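Local coordinates for protein VP1 (PDB 4PCH) that probably serves as the major structural protein of a polyomavirus capsid, forming jelly-roll pentamers that build the shell and take part in attachment to host cells, at residues V82-R87 and H265-R270; I66-I71 and I218-G223; E89-F94 and G259-V264. All blocks are in the same frame, centred on the assembly; numbering follows the deposited sequence. Where two conformers were deposited one is given.

How the interactions relate
Interactions 1 and 3 are two lengths of one pairing: strands 79-93 and 253-271 run antiparallel through the jelly-roll part of VP1, and both contacts are buried. Interaction 2 is smaller and only partly buried, a loop after strand 62-67 meeting the turn that follows strand 208-219, beside strand 79-93. Chemistry follows place. Interaction 1 gathers arginines round one glutamate, interaction 3 splits into a hydroxyl and arginine network on one face and charged groups near a neighbouring subunit on the other, and interaction 2 has a single direct hydrogen bond and a leucine contact. His265 bonded to Glu89 ties interaction 1 to interaction 3; Trp83 NE1 bonded to Pro69 O ties interaction 1 to interaction 2.

Interaction 1. Residues V82-R87 and H265-R270; sequences VWEAYR and HCRQRR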
loop_
_atom_site.group_PDB
_atom_site.type_symbol
_atom_site.label_atom_id
_atom_site.label_comp_id
_atom_site.label_asym_id
_atom_site.label_seq_id
_atom_site.Cartn_x
_atom_site.Cartn_y
_atom_site.Cartn_z
ATOM N N VAL B 82 -7.688 35.945 -19.608
ATOM C CA VAL B 82 -7.040 35.716 -18.301
ATOM C C VAL B 82 -6.069 34.544 -18.404
ATOM O O VAL B 82 -6.175 33.717 -19.320
ATOM C CB VAL B 82 -8.080 35.390 -17.193
ATOM C CG1 VAL B 82 -9.067 36.525 -17.011
ATOM C CG2 VAL B 82 -8.856 34.115 -17.523
ATOM N N TRP B 83 -5.138 34.473 -17.460
ATOM C CA TRP B 83 -4.282 33.310 -17.303
ATOM C C TRP B 83 -5.085 32.153 -16.726
ATOM O O TRP B 83 -5.842 32.324 -15.762
ATOM C CB TRP B 83 -3.126 33.606 -16.380
ATOM C CG TRP B 83 -2.126 34.556 -16.947
ATOM C CD1 TRP B 83 -1.844 35.819 -16.494
ATOM C CD2 TRP B 83 -1.214 34.301 -18.022
ATOM N NE1 TRP B 83 -0.845 36.369 -17.246
ATOM C CE2 TRP B 83 -0.439 35.462 -18.189
ATOM C CE3 TRP B 83 -0.996 33.213 -18.879
ATOM C CZ2 TRP B 83 0.540 35.574 -19.181
ATOM C CZ3 TRP B 83 -0.011 33.312 -19.849
ATOM C CH2 TRP B 83 0.745 34.481 -19.992
ATOM N N GLU B 84 -4.923 30.991 -17.349
ATOM C CA GLU B 84 -5.532 29.735 -16.910
ATOM C C GLU B 84 -4.430 28.739 -16.527
ATOM O O GLU B 84 -3.581 28.391 -17.365
ATOM C CB GLU B 84 -6.380 29.165 -18.055
ATOM C CG GLU B 84 -7.005 27.805 -17.798
ATOM C CD GLU B 84 -7.500 27.115 -19.070
ATOM O OE1 GLU B 84 -7.269 27.663 -20.180
ATOM O OE2 GLU B 84 -8.087 26.013 -18.959
ATOM N N ALA B 85 -4.446 28.291 -15.272
ATOM C CA ALA B 85 -3.459 27.340 -14.798
ATOM C C ALA B 85 -4.033 25.950 -15.042
ATOM O O ALA B 85 -5.064 25.595 -14.477
ATOM C CB ALA B 85 -3.147 27.554 -13.326
ATOM N N TYR B 86 -3.394 25.193 -15.931
ATOM C CA TYR B 86 -3.942 23.917 -16.409
ATOM C C TYR B 86 -3.191 22.686 -15.896
ATOM O O TYR B 86 -3.672 21.571 -16.041
ATOM C CB TYR B 86 -4.022 23.898 -17.944
ATOM C CG TYR B 86 -2.688 24.068 -18.640
ATOM C CD1 TYR B 86 -2.206 25.323 -18.965
ATOM C CD2 TYR B 86 -1.911 22.965 -18.967
ATOM C CE1 TYR B 86 -0.977 25.484 -19.599
ATOM C CE2 TYR B 86 -0.696 23.108 -19.603
ATOM C CZ TYR B 86 -0.227 24.356 -19.914
ATOM O OH TYR B 86 0.989 24.441 -20.535
ATOM N N ARG B 87 -2.045 22.889 -15.253
ATOM C CA ARG B 87 -1.219 21.772 -14.804
ATOM C C ARG B 87 -0.265 22.294 -13.765
ATOM O O ARG B 87 0.163 23.447 -13.833
ATOM C CB ARG B 87 -0.451 21.199 -16.022
ATOM C CG ARG B 87 0.614 20.154 -15.773
ATOM C CD ARG B 87 0.936 19.367 -17.057
ATOM N NE ARG B 87 1.733 20.108 -18.046
ATOM C CZ ARG B 87 3.058 20.279 -17.986
ATOM N NH1 ARG B 87 3.764 19.801 -16.968
ATOM N NH2 ARG B 87 3.688 20.953 -18.938
ATOM N N HIS B 265 1.747 25.790 -14.530
ATOM C CA HIS B 265 1.755 26.082 -15.952
ATOM C C HIS B 265 0.488 26.775 -16.368
ATOM O O HIS B 265 -0.603 26.295 -16.082
ATOM C CB HIS B 265 1.891 24.792 -16.731
ATOM C CG HIS B 265 3.096 24.003 -16.352
ATOM N ND1 HIS B 265 4.251 24.008 -17.108
ATOM C CD2 HIS B 265 3.335 23.184 -15.303
ATOM C CE1 HIS B 265 5.147 23.223 -16.536
ATOM N NE2 HIS B 265 4.619 22.726 -15.434
ATOM N N CYS B 266 0.646 27.899 -17.054
ATOM C CA CYS B 266 -0.481 28.774 -17.438
ATOM C C CYS B 266 -0.525 29.001 -18.944
ATOM O O CYS B 266 0.506 29.017 -19.617
ATOM C CB CYS B 266 -0.365 30.133 -16.769
ATOM S SG CYS B 266 -0.354 30.058 -14.969
ATOM N N ARG B 267 -1.738 29.156 -19.447
ATOM C CA ARG B 267 -1.996 29.578 -20.824
ATOM C C ARG B 267 -3.079 30.659 -20.744
ATOM O O ARG B 267 -3.572 30.966 -19.666
ATOM C CB ARG B 267 -2.462 28.404 -21.711
ATOM C CG ARG B 267 -3.790 27.798 -21.277
ATOM C CD ARG B 267 -4.030 26.414 -21.855
ATOM N NE ARG B 267 -5.244 25.833 -21.286
ATOM C CZ ARG B 267 -5.521 24.532 -21.250
ATOM N NH1 ARG B 267 -4.698 23.643 -21.821
ATOM N NH2 ARG B 267 -6.642 24.120 -20.666
ATOM N N GLN B 268 -3.421 31.261 -21.865
ATOM C CA GLN B 268 -4.451 32.284 -21.875
ATOM C C GLN B 268 -5.785 31.733 -22.334
ATOM O O GLN B 268 -5.852 30.935 -23.276
ATOM C CB GLN B 268 -4.004 33.452 -22.731
ATOM C CG GLN B 268 -2.802 34.164 -22.141
ATOM C CD GLN B 268 -2.345 35.372 -22.947
ATOM O OE1 GLN B 268 -2.963 35.781 -23.938
ATOM N NE2 GLN B 268 -1.249 35.974 -22.497
ATOM N N ARG B 269 -6.844 32.233 -21.720
ATOM C CA ARG B 269 -8.216 31.790 -21.984
ATOM C C ARG B 269 -9.099 33.020 -22.061
ATOM O O ARG B 269 -9.009 33.900 -21.194
ATOM C CB ARG B 269 -8.662 30.868 -20.848
ATOM C CG ARG B 269 -10.102 30.361 -20.897
ATOM C CD ARG B 269 -10.327 29.301 -21.953
ATOM N NE ARG B 269 -9.894 27.994 -21.465
ATOM C CZ ARG B 269 -10.419 26.823 -21.817
ATOM N NH1 ARG B 269 -9.921 25.716 -21.295
ATOM N NH2 ARG B 269 -11.428 26.750 -22.674
ATOM N N ARG B 270 -9.949 33.102 -23.079
ATOM C CA ARG B 270 -10.968 34.162 -23.127
ATOM C C ARG B 270 -12.225 33.702 -22.359
ATOM O O ARG B 270 -12.633 32.534 -22.406
ATOM C CB ARG B 270 -11.277 34.637 -24.568
ATOM C CG ARG B 270 -11.662 36.139 -24.585
ATOM C CD ARG B 270 -11.940 36.780 -25.943
ATOM N NE ARG B 270 -10.797 37.495 -26.535
ATOM C CZ ARG B 270 -10.362 38.729 -26.216
ATOM N NH1 ARG B 270 -9.315 39.219 -26.878
ATOM N NH2 ARG B 270 -10.921 39.484 -25.250
HETATM O O HOH W 1 2.337 26.851 -19.907
#
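Glu84 pairs with Arg267 across two antiparallel strands of the jelly roll, its N bonded to Arg267 O at 2.7 Å, and its side chain then runs out between two arginines. Glu84 CB lies 3.7 Å from Arg267 O and 4.0 Å from Arg269 CB. Chi1 of 176° sets CG opposite the backbone N and the extended chain carries the carboxylate between the guanidinium groups. There OE1 accepts from Arg267 NE and, on the other face of the carboxylate plane, from Arg269 NE, each at 2.9 Å. OE2 is shared by Arg267 NH2 at 2.9 Å and Arg269 NH1 at 3.0 Å; Gly217 N of neighbouring strand 208-219 also bonds to it. Each arginine thus grips side-on with two nitrogens.

The Arg267 guanidinium also lies flat on the Tyr86 ring, planes 9° apart, while His265 CB covers the ring's opposite face. Tyr86 sits at a beta bulge, where Tyr86 N bonds to His265 O and His265 N to Arg87 O. Arg87 stacks its guanidinium at 28° on the imidazole, whose NE2 bonds to Glu89; the Arg87 charge is shared by Glu89 and by Glu213 of a neighbouring subunit. On the other face of the sheet, Gln268 CG rides over the six-membered ring of Trp83, 4.0 Å from its centroid. Four arginine bonds, three of them well out of the carboxylate plane, with a fifth from Gly217 N, probably keep Glu84 ionised and limit its rotation.

Interaction 2. Residues I66-I71 and I218-G223; sequences INLPEI and ILCTFG
Leu68 N donates to Gly223 O at 2.8 Å, a nearly straight bond (164° at the hydrogen) whose donor stands 23° off the carbonyl plane. This joins the chain leaving strand 62-67 to the type I beta turn Cys220-Gly223, which links strands 208-219 and 224-236 of the jelly roll. The turn is closed by Gly223 N bonded to Cys220 O, and Cys220 is also the centre of an inverse gamma turn, the Thr221 N to Leu219 O bond that closes it being weak. Gly223 has a left-handed backbone, a conformation that glycine adopts easily, and its carbonyl faces Leu68 N.

Leu68 does the side-chain work. Its CB lies 3.5 Å from Gly223 O, the same oxygen its backbone N holds, so the acceptor is bordered by carbon as well as gripped by N-H. CG stands anti to the carbonyl carbon (chi1 -58°), and from there the CD1 branch reaches Cys220, coming within 3.7 Å of CB and 4.0 Å of SG: a plain apolar touch at the start of the turn. Trp83 and Tyr21, from two other strands, pack on the same leucine. A bridging water completes the join: it donates to Leu68 O and to Gly223 O, each 2.6 Å from the water oxygen, so that Gly223 O receives both the Leu68 N-H and a water proton.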
loop_
_atom_site.group_PDB
_atom_site.type_symbol
_atom_site.label_atom_id
_atom_site.label_comp_id
_atom_site.label_asym_id
_atom_site.label_seq_id
_atom_site.Cartn_x
_atom_site.Cartn_y
_atom_site.Cartn_z
ATOM N N ILE B 66 1.223 34.521 -5.940
ATOM C CA ILE B 66 2.236 34.715 -6.964
ATOM C C ILE B 66 1.622 35.549 -8.080
ATOM O O ILE B 66 0.659 35.130 -8.708
ATOM C CB ILE B 66 2.718 33.370 -7.569
ATOM C CG1 ILE B 66 3.144 32.358 -6.489
ATOM C CG2 ILE B 66 3.867 33.618 -8.532
ATOM C CD1 ILE B 66 4.139 32.889 -5.502
ATOM N N ASN B 67 2.195 36.715 -8.327
ATOM C CA ASN B 67 1.702 37.576 -9.388
ATOM C C ASN B 67 2.062 37.002 -10.782
ATOM O O ASN B 67 3.130 36.456 -10.996
ATOM C CB ASN B 67 2.220 38.999 -9.207
ATOM C CG ASN B 67 1.767 39.633 -7.888
ATOM O OD1 ASN B 67 0.647 39.405 -7.410
ATOM N ND2 ASN B 67 2.629 40.423 -7.303
ATOM N N LEU B 68 1.141 37.125 -11.720
ATOM C CA LEU B 68 1.352 36.651 -13.077
ATOM C C LEU B 68 1.560 37.875 -13.957
ATOM O O LEU B 68 1.208 38.967 -13.574
ATOM C CB LEU B 68 0.128 35.865 -13.548
ATOM C CG LEU B 68 -0.187 34.682 -12.626
ATOM C CD1 LEU B 68 -1.531 34.088 -12.976
ATOM C CD2 LEU B 68 0.890 33.618 -12.698
ATOM N N PRO B 69 2.103 37.689 -15.167
ATOM C CA PRO B 69 2.354 38.852 -15.996
ATOM C C PRO B 69 1.096 39.593 -16.416
ATOM O O PRO B 69 0.058 38.972 -16.599
ATOM C CB PRO B 69 3.072 38.267 -17.215
ATOM C CG PRO B 69 3.618 36.970 -16.760
ATOM C CD PRO B 69 2.634 36.453 -15.755
ATOM N N GLU B 70 1.185 40.909 -16.587
ATOM C CA GLU B 70 0.078 41.653 -17.175
ATOM C C GLU B 70 -0.173 41.092 -18.597
ATOM O O GLU B 70 0.767 40.756 -19.317
ATOM C CB GLU B 70 0.403 43.145 -17.264
ATOM C CG GLU B 70 -0.668 43.969 -17.959
ATOM C CD GLU B 70 -0.272 45.414 -18.128
ATOM O OE1 GLU B 70 0.542 45.897 -17.308
ATOM O OE2 GLU B 70 -0.766 46.062 -19.082
ATOM N N ILE B 71 -1.440 40.993 -18.973
ATOM C CA ILE B 71 -1.821 40.657 -20.332
ATOM C C ILE B 71 -2.264 41.970 -20.987
ATOM O O ILE B 71 -3.327 42.489 -20.672
ATOM C CB ILE B 71 -2.959 39.604 -20.351
ATOM C CG1 ILE B 71 -2.492 38.320 -19.665
ATOM C CG2 ILE B 71 -3.407 39.318 -21.804
ATOM C CD1 ILE B 71 -3.567 37.292 -19.478
ATOM N N ILE B 218 -7.753 26.410 -13.621
ATOM C CA ILE B 218 -7.980 27.458 -12.653
ATOM C C ILE B 218 -7.888 28.801 -13.386
ATOM O O ILE B 218 -6.918 29.061 -14.080
ATOM C CB ILE B 218 -6.908 27.441 -11.560
ATOM C CG1 ILE B 218 -6.930 26.130 -10.761
ATOM C CG2 ILE B 218 -7.070 28.646 -10.641
ATOM C CD1 ILE B 218 -8.283 25.757 -10.213
ATOM N N LEU B 219 -8.895 29.636 -13.229
ATOM C CA LEU B 219 -8.922 30.935 -13.914
ATOM C C LEU B 219 -8.415 31.985 -12.953
ATOM O O LEU B 219 -9.070 32.307 -11.950
ATOM C CB LEU B 219 -10.323 31.242 -14.406
ATOM C CG LEU B 219 -10.933 30.214 -15.359
ATOM C CD1 LEU B 219 -12.395 30.553 -15.587
ATOM C CD2 LEU B 219 -10.168 30.136 -16.672
ATOM N N CYS B 220 -7.229 32.509 -13.253
ATOM C CA CYS B 220 -6.540 33.391 -12.330
ATOM C C CYS B 220 -6.948 34.824 -12.648
ATOM O O CYS B 220 -6.129 35.646 -13.079
ATOM C CB CYS B 220 -5.039 33.201 -12.467
ATOM S SG CYS B 220 -4.460 31.555 -11.957
ATOM N N THR B 221 -8.212 35.138 -12.391
ATOM C CA THR B 221 -8.814 36.350 -12.924
ATOM C C THR B 221 -8.327 37.610 -12.238
ATOM O O THR B 221 -8.508 38.702 -12.774
ATOM C CB THR B 221 -10.344 36.314 -12.822
ATOM O OG1 THR B 221 -10.734 36.253 -11.461
ATOM C CG2 THR B 221 -10.919 35.080 -13.542
ATOM N N PHE B 222 -7.765 37.455 -11.033
ATOM C CA PHE B 222 -7.251 38.610 -10.292
ATOM C C PHE B 222 -5.800 38.912 -10.633
ATOM O O PHE B 222 -5.226 39.813 -10.026
ATOM C CB PHE B 222 -7.361 38.405 -8.769
ATOM C CG PHE B 222 -8.750 38.102 -8.272
ATOM C CD1 PHE B 222 -9.873 38.573 -8.908
ATOM C CD2 PHE B 222 -8.911 37.374 -7.098
ATOM C CE1 PHE B 222 -11.140 38.303 -8.416
ATOM C CE2 PHE B 222 -10.167 37.114 -6.597
ATOM C CZ PHE B 222 -11.276 37.569 -7.251
ATOM N N GLY B 223 -5.190 38.118 -11.523
ATOM C CA GLY B 223 -3.803 38.339 -11.957
ATOM C C GLY B 223 -2.723 37.673 -11.122
ATOM O O GLY B 223 -1.525 37.943 -11.289
HETATM O O HOH W 2 -0.841 40.099 -12.540
#

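Interaction 3. Residues E89-F94 and G259-V264; sequences ETELLF and GRFFRV
Thr90 sets its hydroxyl over the middle of the Phe262 ring, OG1 standing 3.7 Å above the ring plane. The two sit on strands 79-93 and 253-271, antiparallel neighbours in the jelly roll. With OG1 trans to N (chi1 -176°), the hydroxyl can donate to Phe261 O at 2.8 Å while accepting from Arg260 NH1 at 3.0 Å. Glu91 N reaches the same Phe261 O from the opposite face of the carbonyl plane, so that oxygen is held by a backbone and a side-chain donor. Arg260 meets the hydroxyl edge-on, OG1 lying almost in its guanidinium plane, because the chain bends at chi3 and curls round OG1. Leu92 CB comes over one face of that guanidinium, and Asp231 takes the NH2 end as a salt bridge. Trp121 of strand 117-124 packs against Thr90, Arg260 and Phe262.

The other face of the two strands carries more charge. Glu89 and Arg263 meet with their planes 26° apart: Arg263 NH2 donates at 2.9 Å to the anti side of Glu89 OE1, with OE1 almost in the guanidinium plane of Arg263. OE1 also holds His265, while OE2 bonds to Thr207 OG1. Next door, the Phe261 ring puts CZ 3.6 Å over a face of the Arg263 guanidinium, whose NE reaches Glu24. Glu91 points the same way as Phe261, its carboxylate turned 65° from the ring, and a water links its OE2 to Arg263 NH2. Its OE1 bonds to Tyr186 of the neighbouring subunit, whose Pro178 lies against Glu91, Leu93, Phe261 and Arg263. The face toward strand 117-124 is thus knitted by a hydroxyl that gives and takes a bond, backed by the Arg260-Asp231 salt bridge, whereas the face at the pentamer interface relies on paired charges, water and apolar packing.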
loop_
_atom_site.group_PDB
_atom_site.type_symbol
_atom_site.label_atom_id
_atom_site.label_comp_id
_atom_site.label_asym_id
_atom_site.label_seq_id
_atom_site.Cartn_x
_atom_site.Cartn_y
_atom_site.Cartn_z
ATOM N N GLU B 89 3.208 20.898 -11.075
ATOM C CA GLU B 89 4.032 19.895 -10.396
ATOM C C GLU B 89 4.172 20.359 -8.969
ATOM O O GLU B 89 4.325 21.537 -8.719
ATOM C CB GLU B 89 5.428 19.741 -11.024
ATOM C CG GLU B 89 5.445 19.117 -12.411
ATOM C CD GLU B 89 5.022 20.088 -13.481
ATOM O OE1 GLU B 89 5.645 21.161 -13.565
ATOM O OE2 GLU B 89 4.067 19.792 -14.255
ATOM N N THR B 90 4.125 19.434 -8.014
ATOM C CA THR B 90 4.402 19.810 -6.625
ATOM C C THR B 90 5.225 18.702 -5.977
ATOM O O THR B 90 5.034 17.516 -6.304
ATOM C CB THR B 90 3.110 20.140 -5.838
ATOM O OG1 THR B 90 3.470 20.589 -4.500
ATOM C CG2 THR B 90 2.173 18.911 -5.754
ATOM N N GLU B 91 6.190 19.077 -5.129
ATOM C CA GLU B 91 7.094 18.127 -4.482
ATOM C C GLU B 91 7.354 18.576 -3.059
ATOM O O GLU B 91 7.591 19.756 -2.802
ATOM C CB GLU B 91 8.492 18.089 -5.141
ATOM C CG GLU B 91 8.620 17.763 -6.612
ATOM C CD GLU B 91 10.078 17.853 -7.108
ATOM O OE1 GLU B 91 11.040 17.410 -6.367
ATOM O OE2 GLU B 91 10.241 18.358 -8.258
ATOM N N LEU B 92 7.348 17.637 -2.120
ATOM C CA LEU B 92 7.785 17.904 -0.760
ATOM C C LEU B 92 9.300 17.769 -0.657
ATOM O O LEU B 92 9.892 16.828 -1.193
ATOM C CB LEU B 92 7.143 16.872 0.180
ATOM C CG LEU B 92 7.318 17.087 1.682
ATOM C CD1 LEU B 92 6.835 18.457 2.125
ATOM C CD2 LEU B 92 6.513 16.007 2.402
ATOM N N LEU B 93 9.931 18.698 0.048
ATOM C CA LEU B 93 11.355 18.640 0.305
ATOM C C LEU B 93 11.587 18.070 1.699
ATOM O O LEU B 93 11.081 18.609 2.713
ATOM C CB LEU B 93 11.979 20.043 0.214
ATOM C CG LEU B 93 11.974 20.659 -1.204
ATOM C CD1 LEU B 93 10.758 21.500 -1.512
ATOM C CD2 LEU B 93 13.208 21.480 -1.417
ATOM N N PHE B 94 12.322 16.965 1.778
ATOM C CA PHE B 94 12.536 16.317 3.074
ATOM C C PHE B 94 13.689 15.337 2.986
ATOM O O PHE B 94 13.947 14.786 1.914
ATOM C CB PHE B 94 11.269 15.587 3.541
ATOM C CG PHE B 94 11.269 15.245 4.993
ATOM C CD1 PHE B 94 11.338 16.242 5.942
ATOM C CD2 PHE B 94 11.253 13.914 5.420
ATOM C CE1 PHE B 94 11.364 15.947 7.279
ATOM C CE2 PHE B 94 11.300 13.612 6.781
ATOM C CZ PHE B 94 11.342 14.636 7.700
ATOM N N GLY B 259 9.955 22.370 2.970
ATOM C CA GLY B 259 9.326 23.254 1.995
ATOM C C GLY B 259 8.464 22.432 1.061
ATOM O O GLY B 259 8.573 21.202 1.000
ATOM N N ARG B 260 7.575 23.101 0.325
ATOM C CA ARG B 260 6.781 22.451 -0.730
ATOM C C ARG B 260 6.938 23.248 -2.011
ATOM O O ARG B 260 6.554 24.419 -2.069
ATOM C CB ARG B 260 5.290 22.243 -0.412
ATOM C CG ARG B 260 4.551 21.622 -1.594
ATOM C CD ARG B 260 3.130 21.184 -1.273
ATOM N NE ARG B 260 3.114 19.929 -0.501
ATOM C CZ ARG B 260 3.170 18.712 -1.041
ATOM N NH1 ARG B 260 3.270 18.543 -2.356
ATOM N NH2 ARG B 260 3.155 17.626 -0.270
ATOM N N PHE B 261 7.530 22.586 -3.005
ATOM C CA PHE B 261 7.750 23.139 -4.350
ATOM C C PHE B 261 6.466 23.098 -5.159
ATOM O O PHE B 261 5.763 22.115 -5.129
ATOM C CB PHE B 261 8.857 22.347 -5.072
ATOM C CG PHE B 261 9.082 22.754 -6.505
ATOM C CD1 PHE B 261 9.788 23.901 -6.803
ATOM C CD2 PHE B 261 8.561 21.992 -7.558
ATOM C CE1 PHE B 261 10.012 24.295 -8.106
ATOM C CE2 PHE B 261 8.784 22.384 -8.863
ATOM C CZ PHE B 261 9.494 23.528 -9.142
ATOM N N PHE B 262 6.223 24.146 -5.961
ATOM C CA PHE B 262 5.162 24.145 -6.964
ATOM C C PHE B 262 5.729 24.720 -8.251
ATOM O O PHE B 262 6.486 25.693 -8.207
ATOM C CB PHE B 262 4.004 25.064 -6.588
ATOM C CG PHE B 262 3.179 24.614 -5.410
ATOM C CD1 PHE B 262 3.589 24.882 -4.114
ATOM C CD2 PHE B 262 1.965 23.940 -5.606
ATOM C CE1 PHE B 262 2.794 24.520 -3.030
ATOM C CE2 PHE B 262 1.168 23.573 -4.526
ATOM C CZ PHE B 262 1.592 23.883 -3.229
ATOM N N ARG B 263 5.375 24.121 -9.390
ATOM C CA ARG B 263 5.547 24.749 -10.699
ATOM C C ARG B 263 4.157 24.789 -11.342
ATOM O O ARG B 263 3.521 23.756 -11.530
ATOM C CB ARG B 263 6.508 23.949 -11.599
ATOM C CG ARG B 263 6.749 24.611 -12.955
ATOM C CD ARG B 263 7.655 23.808 -13.873
ATOM N NE ARG B 263 8.953 23.452 -13.300
ATOM C CZ ARG B 263 9.274 22.280 -12.749
ATOM N NH1 ARG B 263 10.503 22.105 -12.280
ATOM N NH2 ARG B 263 8.378 21.284 -12.606
ATOM N N VAL B 264 3.688 25.977 -11.684
ATOM C CA VAL B 264 2.321 26.126 -12.190
ATOM C C VAL B 264 2.424 26.532 -13.651
ATOM O O VAL B 264 3.108 27.527 -13.975
ATOM C CB VAL B 264 1.542 27.205 -11.390
ATOM C CG1 VAL B 264 0.138 27.381 -11.940
ATOM C CG2 VAL B 264 1.447 26.833 -9.909
HETATM O O HOH W 3 3.668 15.921 -3.575
HETATM O O HOH W 4 11.489 20.328 -10.216
HETATM O O HOH W 5 8.883 19.043 -10.976
#